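Local structure of spore germination protein B3 (Bacillus subtilis subsp. subtilis, 3N54) at residues P245-G255 with T332-I343; W206-V215 with F227-I236. The protein takes part, as a lipoprotein component of a spore germinant receptor, in the germination response to L-asparagine, glucose, fructose and potassium ions. One frame throughout, in Å; residues are numbered along the deposited sequence.

Interaction 1: P245-G255 with T332-I343; sequences PVFHISVKTKG and TDFKYDISFKII
Phe-247 lies alongside Phe-334, both pointing the same way, and the two rings are near parallel, planes at 12°, yet slid so far past each other (centroids 5.5 Å apart) that they barely overlap. They are cross-strand neighbours in a parallel pairing: 245-255 and 333-342 run at 9° to each other and lie at one side of a mixed four-stranded sheet, 333-342 being one of its two edge strands within the chain. The ladder has eleven backbone hydrogen bonds, such as Val-251 N to Asp-337 O at 2.8 Å; Asp-333 N to Pro-245 O at 3.3 Å is weak, and Lys-341 N to Thr-253 O is bent (132°). One face carries Phe-247, Ile-249, Val-251 and Thr-253 beside Phe-334, Tyr-336, Ile-338 and Phe-340, and helices pack on it: Phe-334 touches Met-292 of helix 271-299, Phe-247 touches Ile-310 of helix 306-313. The other face is mostly polar: after Val-246 it carries His-248, Ser-250 and Lys-252 beside Lys-335, Asp-337 and Ser-339. There Lys-335 CB approaches His-248 CD2 at 4.1 Å, and Lys-254 CE comes within 3.6 Å of Lys-341 NZ. Further along the apolar face, Thr-253 CB stands over one face of the Phe-340 ring, near its rim, while Thr-253 OG1 hydrogen-bonds Ser-232 OG. At the start of the pairing, CG2 of Thr-332 is anti to the backbone N, which brings this methyl to the edge of the Phe-247 ring, in its plane, 3.4 Å from CD2.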
loop_
_atom_site.group_PDB
_atom_site.type_symbol
_atom_site.label_atom_id
_atom_site.label_comp_id
_atom_site.label_asym_id
_atom_site.label_seq_id
_atom_site.Cartn_x
_atom_site.Cartn_y
_atom_site.Cartn_z
ATOM N N PRO A 245 -4.515 -16.594 -20.449
ATOM C CA PRO A 245 -4.694 -17.446 -19.274
ATOM C C PRO A 245 -6.110 -17.401 -18.702
ATOM O O PRO A 245 -6.812 -16.402 -18.862
ATOM C CB PRO A 245 -3.703 -16.863 -18.253
ATOM C CG PRO A 245 -3.143 -15.601 -18.864
ATOM C CD PRO A 245 -3.936 -15.292 -20.090
ATOM N N VAL A 246 -6.517 -18.488 -18.053
ATOM C CA VAL A 246 -7.792 -18.556 -17.348
ATOM C C VAL A 246 -7.515 -19.041 -15.927
ATOM O O VAL A 246 -7.117 -20.189 -15.727
ATOM C CB VAL A 246 -8.791 -19.506 -18.032
ATOM C CG1 VAL A 246 -10.062 -19.631 -17.199
ATOM C CG2 VAL A 246 -9.121 -19.019 -19.437
ATOM N N PHE A 247 -7.717 -18.161 -14.950
ATOM C CA PHE A 247 -7.474 -18.491 -13.549
ATOM C C PHE A 247 -8.682 -19.153 -12.906
ATOM O O PHE A 247 -9.741 -18.544 -12.806
ATOM C CB PHE A 247 -7.117 -17.236 -12.743
ATOM C CG PHE A 247 -5.686 -16.797 -12.891
ATOM C CD1 PHE A 247 -4.697 -17.336 -12.086
ATOM C CD2 PHE A 247 -5.334 -15.833 -13.820
ATOM C CE1 PHE A 247 -3.374 -16.932 -12.213
ATOM C CE2 PHE A 247 -4.013 -15.422 -13.953
ATOM C CZ PHE A 247 -3.033 -15.973 -13.150
ATOM N N HIS A 248 -8.519 -20.403 -12.482
ATOM C CA HIS A 248 -9.541 -21.097 -11.709
ATOM C C HIS A 248 -9.204 -20.893 -10.243
ATOM O O HIS A 248 -8.232 -21.460 -9.738
ATOM C CB HIS A 248 -9.590 -22.589 -12.034
ATOM C CG HIS A 248 -10.229 -22.904 -13.348
ATOM N ND1 HIS A 248 -9.566 -22.772 -14.550
ATOM C CD2 HIS A 248 -11.467 -23.360 -13.649
ATOM C CE1 HIS A 248 -10.371 -23.130 -15.534
ATOM N NE2 HIS A 248 -11.531 -23.490 -15.014
ATOM N N ILE A 249 -9.998 -20.073 -9.569
ATOM C CA ILE A 249 -9.776 -19.761 -8.170
ATOM C C ILE A 249 -10.830 -20.437 -7.311
ATOM O O ILE A 249 -12.030 -20.281 -7.542
ATOM C CB ILE A 249 -9.815 -18.245 -7.926
ATOM C CG1 ILE A 249 -8.716 -17.558 -8.744
ATOM C CG2 ILE A 249 -9.669 -17.941 -6.439
ATOM C CD1 ILE A 249 -8.549 -16.078 -8.449
ATOM N N SER A 250 -10.367 -21.189 -6.321
ATOM C CA SER A 250 -11.231 -21.887 -5.392
ATOM C C SER A 250 -11.074 -21.242 -4.029
ATOM O O SER A 250 -9.956 -21.043 -3.568
ATOM C CB SER A 250 -10.850 -23.365 -5.326
ATOM O OG SER A 250 -11.728 -24.083 -4.479
ATOM N N VAL A 251 -12.189 -20.899 -3.393
ATOM C CA VAL A 251 -12.172 -20.290 -2.070
ATOM C C VAL A 251 -13.000 -21.143 -1.119
ATOM O O VAL A 251 -14.183 -21.385 -1.361
ATOM C CB VAL A 251 -12.729 -18.842 -2.089
ATOM C CG1 VAL A 251 -12.802 -18.270 -0.683
ATOM C CG2 VAL A 251 -11.879 -17.950 -2.979
ATOM N N LYS A 252 -12.364 -21.614 -0.053
ATOM C CA LYS A 252 -13.035 -22.372 0.990
ATOM C C LYS A 252 -12.884 -21.603 2.291
ATOM O O LYS A 252 -11.766 -21.359 2.742
ATOM C CB LYS A 252 -12.446 -23.778 1.110
ATOM C CG LYS A 252 -12.769 -24.684 -0.071
ATOM C CD LYS A 252 -12.294 -26.115 0.168
ATOM C CE LYS A 252 -12.805 -27.060 -0.913
ATOM N NZ LYS A 252 -12.468 -28.486 -0.627
ATOM N N THR A 253 -14.009 -21.214 2.882
ATOM C CA THR A 253 -14.012 -20.407 4.093
ATOM C C THR A 253 -14.973 -20.969 5.133
ATOM O O THR A 253 -16.103 -21.329 4.810
ATOM C CB THR A 253 -14.435 -18.953 3.783
ATOM O OG1 THR A 253 -13.719 -18.473 2.639
ATOM C CG2 THR A 253 -14.173 -18.038 4.974
ATOM N N LYS A 254 -14.510 -21.045 6.376
ATOM C CA LYS A 254 -15.331 -21.461 7.503
ATOM C C LYS A 254 -15.571 -20.229 8.362
ATOM O O LYS A 254 -14.657 -19.425 8.556
ATOM C CB LYS A 254 -14.637 -22.558 8.312
ATOM C CG LYS A 254 -14.450 -23.869 7.559
ATOM C CD LYS A 254 -13.816 -24.932 8.451
ATOM C CE LYS A 254 -13.746 -26.293 7.767
ATOM N NZ LYS A 254 -13.124 -27.331 8.642
ATOM N N GLY A 255 -16.787 -20.073 8.879
ATOM C CA GLY A 255 -17.110 -18.888 9.670
ATOM C C GLY A 255 -18.330 -18.966 10.567
ATOM O O GLY A 255 -19.087 -19.935 10.533
ATOM N N THR A 332 -7.122 -11.582 -19.192
ATOM C CA THR A 332 -7.319 -12.847 -18.495
ATOM C C THR A 332 -8.755 -13.013 -17.994
ATOM O O THR A 332 -9.407 -12.041 -17.624
ATOM C CB THR A 332 -6.329 -12.968 -17.312
ATOM O OG1 THR A 332 -4.986 -12.866 -17.806
ATOM C CG2 THR A 332 -6.498 -14.287 -16.587
ATOM N N ASP A 333 -9.233 -14.256 -17.997
ATOM C CA ASP A 333 -10.564 -14.592 -17.500
ATOM C C ASP A 333 -10.443 -15.300 -16.161
ATOM O O ASP A 333 -9.459 -15.992 -15.904
ATOM C CB ASP A 333 -11.309 -15.493 -18.492
ATOM C CG ASP A 333 -11.577 -14.810 -19.822
ATOM O OD1 ASP A 333 -12.612 -15.123 -20.446
ATOM O OD2 ASP A 333 -10.763 -13.960 -20.248
ATOM N N PHE A 334 -11.455 -15.134 -15.319
ATOM C CA PHE A 334 -11.466 -15.738 -13.997
ATOM C C PHE A 334 -12.730 -16.554 -13.791
ATOM O O PHE A 334 -13.822 -16.130 -14.173
ATOM C CB PHE A 334 -11.358 -14.655 -12.916
ATOM C CG PHE A 334 -10.068 -13.886 -12.960
ATOM C CD1 PHE A 334 -9.915 -12.814 -13.822
ATOM C CD2 PHE A 334 -9.000 -14.249 -12.149
ATOM C CE1 PHE A 334 -8.718 -12.109 -13.876
ATOM C CE2 PHE A 334 -7.799 -13.553 -12.195
ATOM C CZ PHE A 334 -7.657 -12.481 -13.061
ATOM N N LYS A 335 -12.562 -17.731 -13.197
ATOM C CA LYS A 335 -13.662 -18.615 -12.867
ATOM C C LYS A 335 -13.534 -18.922 -11.387
ATOM O O LYS A 335 -12.516 -19.455 -10.947
ATOM C CB LYS A 335 -13.589 -19.904 -13.686
ATOM C CG LYS A 335 -13.650 -19.702 -15.201
ATOM C CD LYS A 335 -15.023 -19.225 -15.658
ATOM C CE LYS A 335 -15.115 -19.159 -17.179
ATOM N NZ LYS A 335 -14.163 -18.164 -17.756
ATOM N N TYR A 336 -14.561 -18.584 -10.620
ATOM C CA TYR A 336 -14.509 -18.721 -9.174
ATOM C C TYR A 336 -15.341 -19.896 -8.687
ATOM O O TYR A 336 -16.385 -20.204 -9.253
ATOM C CB TYR A 336 -14.998 -17.430 -8.509
ATOM C CG TYR A 336 -14.273 -16.195 -8.992
ATOM C CD1 TYR A 336 -13.135 -15.731 -8.340
ATOM C CD2 TYR A 336 -14.712 -15.501 -10.112
ATOM C CE1 TYR A 336 -12.458 -14.601 -8.787
ATOM C CE2 TYR A 336 -14.044 -14.372 -10.564
ATOM C CZ TYR A 336 -12.917 -13.927 -9.897
ATOM O OH TYR A 336 -12.255 -12.808 -10.346
ATOM N N ASP A 337 -14.855 -20.555 -7.642
ATOM C CA ASP A 337 -15.588 -21.614 -6.976
ATOM C C ASP A 337 -15.513 -21.293 -5.493
ATOM O O ASP A 337 -14.527 -21.602 -4.824
ATOM C CB ASP A 337 -14.990 -22.986 -7.300
ATOM C CG ASP A 337 -15.792 -24.137 -6.701
ATOM O OD1 ASP A 337 -15.766 -25.237 -7.292
ATOM O OD2 ASP A 337 -16.448 -23.955 -5.651
ATOM N N ILE A 338 -16.559 -20.655 -4.984
ATOM C CA ILE A 338 -16.571 -20.187 -3.610
ATOM C C ILE A 338 -17.482 -21.064 -2.765
ATOM O O ILE A 338 -18.641 -21.274 -3.111
ATOM C CB ILE A 338 -17.016 -18.714 -3.544
ATOM C CG1 ILE A 338 -16.157 -17.869 -4.492
ATOM C CG2 ILE A 338 -16.922 -18.196 -2.129
ATOM C CD1 ILE A 338 -16.464 -16.395 -4.463
ATOM N N SER A 339 -16.947 -21.573 -1.660
ATOM C CA SER A 339 -17.687 -22.452 -0.768
ATOM C C SER A 339 -17.552 -21.987 0.675
ATOM O O SER A 339 -16.462 -21.997 1.244
ATOM C CB SER A 339 -17.183 -23.890 -0.911
ATOM O OG SER A 339 -17.905 -24.770 -0.065
ATOM N N PHE A 340 -18.671 -21.572 1.256
ATOM C CA PHE A 340 -18.709 -21.092 2.630
ATOM C C PHE A 340 -19.320 -22.174 3.506
ATOM O O PHE A 340 -20.117 -22.984 3.034
ATOM C CB PHE A 340 -19.539 -19.806 2.727
ATOM C CG PHE A 340 -18.788 -18.544 2.361
ATOM C CD1 PHE A 340 -17.845 -18.522 1.335
ATOM C CD2 PHE A 340 -19.073 -17.356 3.020
ATOM C CE1 PHE A 340 -17.181 -17.349 1.010
ATOM C CE2 PHE A 340 -18.415 -16.182 2.692
ATOM C CZ PHE A 340 -17.469 -16.179 1.685
ATOM N N LYS A 341 -18.944 -22.185 4.782
ATOM C CA LYS A 341 -19.464 -23.157 5.737
ATOM C C LYS A 341 -19.691 -22.512 7.098
ATOM O O LYS A 341 -18.740 -22.057 7.736
ATOM C CB LYS A 341 -18.498 -24.339 5.874
ATOM C CG LYS A 341 -18.461 -25.270 4.655
ATOM C CD LYS A 341 -17.270 -26.229 4.688
ATOM C CE LYS A 341 -15.958 -25.520 4.324
ATOM N NZ LYS A 341 -14.784 -26.441 4.348
ATOM N N ILE A 342 -20.948 -22.457 7.533
ATOM C CA ILE A 342 -21.268 -21.942 8.861
ATOM C C ILE A 342 -21.006 -23.059 9.872
ATOM O O ILE A 342 -21.295 -24.224 9.604
ATOM C CB ILE A 342 -22.733 -21.443 8.991
ATOM C CG1 ILE A 342 -22.971 -20.174 8.169
ATOM C CG2 ILE A 342 -23.072 -21.116 10.432
ATOM C CD1 ILE A 342 -23.133 -20.401 6.700
ATOM N N ILE A 343 -20.443 -22.697 11.022
ATOM C CA ILE A 343 -20.146 -23.656 12.087
ATOM C C ILE A 343 -20.718 -23.151 13.419
ATOM O O ILE A 343 -20.192 -23.457 14.493
ATOM C CB ILE A 343 -18.617 -23.923 12.182
ATOM C CG1 ILE A 343 -17.844 -22.652 12.560
ATOM C CG2 ILE A 343 -18.097 -24.470 10.859
ATOM C CD1 ILE A 343 -16.336 -22.838 12.598
#

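Interaction 2: W206-V215 with F227-I236; sequences WVMGTIQGGV and FEIKKSKTKI
A Schellman motif closes helix 198-208 at Gly-209, and this helix end together with the chain running on to Val-215 packs against 227-236. Gly-209 has positive phi (86°), and a CB there would clash with Thr-234 CB. Thr-234 OG1 donates to Val-207 O at 2.8 Å from well above the carbonyl plane. A water joins the same hydroxyl to Trp-206 O, donating to both, and also bonds Ser-232 OG, which hydrogen-bonds Thr-253 OG1 as well. Trp-206 has CG anti to its own N (chi1 -163°), which swings the indole toward the strand, and its NE1 hydrogen-bonds Thr-253 OG1; Ile-229, coming from the opposite direction, lays CG1 and CD1 over one indole face, CD1 making a CH-pi contact, with CG1 3.4 Å from CZ2. Phe-227 meets the indole at an edge, CE2 to CZ2 4.0 Å. The strand belongs to the mixed sheet of the C-terminal region and turns a corner at Lys-230, where Lys-230 and Lys-231 both face Lys-254 in a classic beta bulge. Replacing Trp-206 with an alanine would probably uncover Ile-229 and leave Thr-253 OG1 without the indole NE1 as a partner. Before the corner, Val-215 and Glu-228 form an antiparallel non-hydrogen-bonded pair, with Val-215 CG1 3.6 Å from Glu-228 CG. Next to it, Ile-229 N donates to Gly-214 O at 2.8 Å and 172°, while a second water accepts from Gly-214 N and donates to Ile-229 O.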
loop_
_atom_site.group_PDB
_atom_site.type_symbol
_atom_site.label_atom_id
_atom_site.label_comp_id
_atom_site.label_asym_id
_atom_site.label_seq_id
_atom_site.Cartn_x
_atom_site.Cartn_y
_atom_site.Cartn_z
ATOM N N TRP A 206 -9.575 -11.663 0.502
ATOM C CA TRP A 206 -10.361 -12.859 0.812
ATOM C C TRP A 206 -10.205 -13.898 -0.285
ATOM O O TRP A 206 -9.928 -15.069 -0.016
ATOM C CB TRP A 206 -11.843 -12.482 0.947
ATOM C CG TRP A 206 -12.741 -13.475 1.642
ATOM C CD1 TRP A 206 -12.720 -14.838 1.541
ATOM C CD2 TRP A 206 -13.847 -13.157 2.496
ATOM N NE1 TRP A 206 -13.726 -15.385 2.305
ATOM C CE2 TRP A 206 -14.429 -14.374 2.902
ATOM C CE3 TRP A 206 -14.390 -11.957 2.971
ATOM C CZ2 TRP A 206 -15.528 -14.428 3.758
ATOM C CZ3 TRP A 206 -15.485 -12.012 3.822
ATOM C CH2 TRP A 206 -16.044 -13.240 4.205
ATOM N N VAL A 207 -10.399 -13.460 -1.522
ATOM C CA VAL A 207 -10.334 -14.341 -2.682
ATOM C C VAL A 207 -8.905 -14.839 -2.930
ATOM O O VAL A 207 -8.712 -15.991 -3.314
ATOM C CB VAL A 207 -10.895 -13.640 -3.941
ATOM C CG1 VAL A 207 -10.761 -14.528 -5.170
ATOM C CG2 VAL A 207 -12.363 -13.263 -3.723
ATOM N N MET A 208 -7.913 -13.983 -2.686
ATOM C CA MET A 208 -6.509 -14.355 -2.876
ATOM C C MET A 208 -5.955 -15.212 -1.736
ATOM O O MET A 208 -4.865 -15.761 -1.857
ATOM C CB MET A 208 -5.643 -13.106 -3.054
ATOM C CG MET A 208 -5.982 -12.296 -4.297
ATOM S SD MET A 208 -5.833 -13.222 -5.834
ATOM C CE MET A 208 -4.079 -13.592 -5.811
ATOM N N GLY A 209 -6.691 -15.320 -0.629
ATOM C CA GLY A 209 -6.276 -16.184 0.482
ATOM C C GLY A 209 -5.329 -15.557 1.490
ATOM O O GLY A 209 -4.835 -16.240 2.380
ATOM N N THR A 210 -5.080 -14.257 1.361
ATOM C CA THR A 210 -4.217 -13.539 2.289
ATOM C C THR A 210 -4.985 -12.953 3.473
ATOM O O THR A 210 -4.388 -12.336 4.349
ATOM C CB THR A 210 -3.489 -12.392 1.572
ATOM O OG1 THR A 210 -4.448 -11.574 0.885
ATOM C CG2 THR A 210 -2.483 -12.944 0.577
ATOM N N ILE A 211 -6.302 -13.142 3.502
ATOM C CA ILE A 211 -7.136 -12.598 4.573
ATOM C C ILE A 211 -6.925 -13.363 5.875
ATOM O O ILE A 211 -6.769 -14.584 5.867
ATOM C CB ILE A 211 -8.641 -12.634 4.190
ATOM C CG1 ILE A 211 -9.463 -11.756 5.139
ATOM C CG2 ILE A 211 -9.162 -14.071 4.181
ATOM C CD1 ILE A 211 -10.817 -11.344 4.570
ATOM N N GLN A 212 -6.922 -12.640 6.991
ATOM C CA GLN A 212 -6.747 -13.256 8.301
ATOM C C GLN A 212 -8.113 -13.408 8.955
ATOM O O GLN A 212 -8.518 -14.511 9.329
ATOM C CB GLN A 212 -5.815 -12.409 9.172
ATOM C CG GLN A 212 -5.203 -13.154 10.352
ATOM C CD GLN A 212 -4.133 -14.155 9.938
ATOM O OE1 GLN A 212 -3.753 -14.236 8.767
ATOM N NE2 GLN A 212 -3.641 -14.924 10.904
ATOM N N GLY A 213 -8.820 -12.289 9.080
ATOM C CA GLY A 213 -10.159 -12.267 9.647
ATOM C C GLY A 213 -10.994 -11.211 8.955
ATOM O O GLY A 213 -10.517 -10.536 8.039
ATOM N N GLY A 214 -12.238 -11.069 9.397
ATOM C CA GLY A 214 -13.155 -10.092 8.825
ATOM C C GLY A 214 -14.591 -10.574 8.829
ATOM O O GLY A 214 -14.864 -11.739 9.122
ATOM N N VAL A 215 -15.505 -9.668 8.491
ATOM C CA VAL A 215 -16.932 -9.976 8.433
ATOM C C VAL A 215 -17.553 -9.538 7.111
ATOM O O VAL A 215 -17.135 -8.547 6.524
ATOM C CB VAL A 215 -17.702 -9.285 9.578
ATOM C CG1 VAL A 215 -17.256 -9.830 10.926
ATOM C CG2 VAL A 215 -17.509 -7.769 9.519
ATOM N N PHE A 227 -21.530 -12.893 8.246
ATOM C CA PHE A 227 -20.673 -14.065 8.224
ATOM C C PHE A 227 -19.263 -13.650 8.643
ATOM O O PHE A 227 -18.580 -12.945 7.901
ATOM C CB PHE A 227 -20.669 -14.673 6.822
ATOM C CG PHE A 227 -19.802 -15.892 6.685
ATOM C CD1 PHE A 227 -20.285 -17.144 7.029
ATOM C CD2 PHE A 227 -18.507 -15.790 6.194
ATOM C CE1 PHE A 227 -19.489 -18.275 6.896
ATOM C CE2 PHE A 227 -17.709 -16.914 6.058
ATOM C CZ PHE A 227 -18.203 -18.159 6.408
ATOM N N GLU A 228 -18.845 -14.073 9.836
ATOM C CA GLU A 228 -17.524 -13.742 10.368
ATOM C C GLU A 228 -16.542 -14.867 10.057
ATOM O O GLU A 228 -16.787 -16.023 10.400
ATOM C CB GLU A 228 -17.586 -13.512 11.882
ATOM C CG GLU A 228 -16.279 -12.969 12.473
ATOM C CD GLU A 228 -16.284 -12.875 13.995
ATOM O OE1 GLU A 228 -17.110 -13.547 14.651
ATOM O OE2 GLU A 228 -15.433 -12.138 14.539
ATOM N N ILE A 229 -15.423 -14.513 9.431
ATOM C CA ILE A 229 -14.418 -15.486 9.017
ATOM C C ILE A 229 -13.673 -16.093 10.207
ATOM O O ILE A 229 -13.236 -15.374 11.104
ATOM C CB ILE A 229 -13.362 -14.840 8.089
ATOM C CG1 ILE A 229 -14.008 -14.296 6.811
ATOM C CG2 ILE A 229 -12.277 -15.844 7.729
ATOM C CD1 ILE A 229 -13.051 -13.484 5.960
ATOM N N LYS A 230 -13.539 -17.418 10.209
ATOM C CA LYS A 230 -12.723 -18.116 11.203
ATOM C C LYS A 230 -11.443 -18.640 10.549
ATOM O O LYS A 230 -10.346 -18.438 11.072
ATOM C CB LYS A 230 -13.507 -19.251 11.863
ATOM C CG LYS A 230 -14.331 -18.815 13.073
ATOM C CD LYS A 230 -13.445 -18.577 14.295
ATOM C CE LYS A 230 -14.263 -18.390 15.568
ATOM N NZ LYS A 230 -13.410 -18.497 16.794
ATOM N N LYS A 231 -11.593 -19.311 9.410
ATOM C CA LYS A 231 -10.456 -19.797 8.635
ATOM C C LYS A 231 -10.837 -19.824 7.156
ATOM O O LYS A 231 -11.949 -20.222 6.808
ATOM C CB LYS A 231 -10.028 -21.188 9.121
ATOM C CG LYS A 231 -8.624 -21.604 8.688
ATOM C CD LYS A 231 -8.137 -22.846 9.445
ATOM C CE LYS A 231 -6.660 -23.129 9.170
ATOM N NZ LYS A 231 -6.123 -24.284 9.959
ATOM N N SER A 232 -9.927 -19.377 6.294
ATOM C CA SER A 232 -10.170 -19.357 4.852
ATOM C C SER A 232 -8.928 -19.790 4.079
ATOM O O SER A 232 -7.805 -19.456 4.455
ATOM C CB SER A 232 -10.611 -17.962 4.396
ATOM O OG SER A 232 -11.050 -17.980 3.046
ATOM N N LYS A 233 -9.146 -20.534 2.998
ATOM C CA LYS A 233 -8.070 -21.045 2.161
ATOM C C LYS A 233 -8.405 -20.836 0.691
ATOM O O LYS A 233 -9.567 -20.922 0.300
ATOM C CB LYS A 233 -7.859 -22.536 2.427
ATOM C CG LYS A 233 -7.552 -22.881 3.880
ATOM C CD LYS A 233 -7.294 -24.375 4.061
ATOM C CE LYS A 233 -6.866 -24.708 5.493
ATOM N NZ LYS A 233 -6.503 -26.146 5.669
ATOM N N THR A 234 -7.387 -20.572 -0.121
ATOM C CA THR A 234 -7.577 -20.370 -1.552
ATOM C C THR A 234 -6.604 -21.198 -2.380
ATOM O O THR A 234 -5.412 -21.242 -2.086
ATOM C CB THR A 234 -7.407 -18.884 -1.939
ATOM O OG1 THR A 234 -8.536 -18.134 -1.471
ATOM C CG2 THR A 234 -7.294 -18.726 -3.452
ATOM N N LYS A 235 -7.128 -21.858 -3.412
ATOM C CA LYS A 235 -6.308 -22.581 -4.376
ATOM C C LYS A 235 -6.501 -21.931 -5.738
ATOM O O LYS A 235 -7.633 -21.705 -6.164
ATOM C CB LYS A 235 -6.691 -24.060 -4.429
ATOM C CG LYS A 235 -6.208 -24.874 -3.235
ATOM C CD LYS A 235 -6.454 -26.369 -3.442
ATOM C CE LYS A 235 -5.851 -27.213 -2.321
ATOM N NZ LYS A 235 -4.366 -27.075 -2.221
ATOM N N ILE A 236 -5.394 -21.617 -6.410
ATOM C CA ILE A 236 -5.435 -20.975 -7.717
ATOM C C ILE A 236 -4.790 -21.867 -8.766
ATOM O O ILE A 236 -3.620 -22.217 -8.650
ATOM C CB ILE A 236 -4.708 -19.624 -7.704
ATOM C CG1 ILE A 236 -5.342 -18.684 -6.675
ATOM C CG2 ILE A 236 -4.750 -18.989 -9.077
ATOM C CD1 ILE A 236 -4.741 -17.294 -6.661
HETATM O O HOH W 1 -9.357 -17.481 1.043
HETATM O O HOH W 2 -12.758 -12.888 11.456
#

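Interaction 2 closes before interaction 1 opens along the chain, and their centres lie about 10 Å apart within the C-terminal part of the protein. Both use one mixed sheet, ordered 215-220, 223-240, 245-258, 333-342, so that 227-236 and 245-255 are adjacent strands, joined for instance by a probable hydrogen bond from Lys-254 N to Lys-231 O. The two contacts also meet on the helix-bearing face: Phe-340 packs on Trp-206 and Phe-227, with Phe-340 CZ 3.3 Å from Trp-206 CZ2. The chain end, after a largely helical intervening sequence, adds the edge strand 333-342 to the sheet against which the end of helix 198-208 packs.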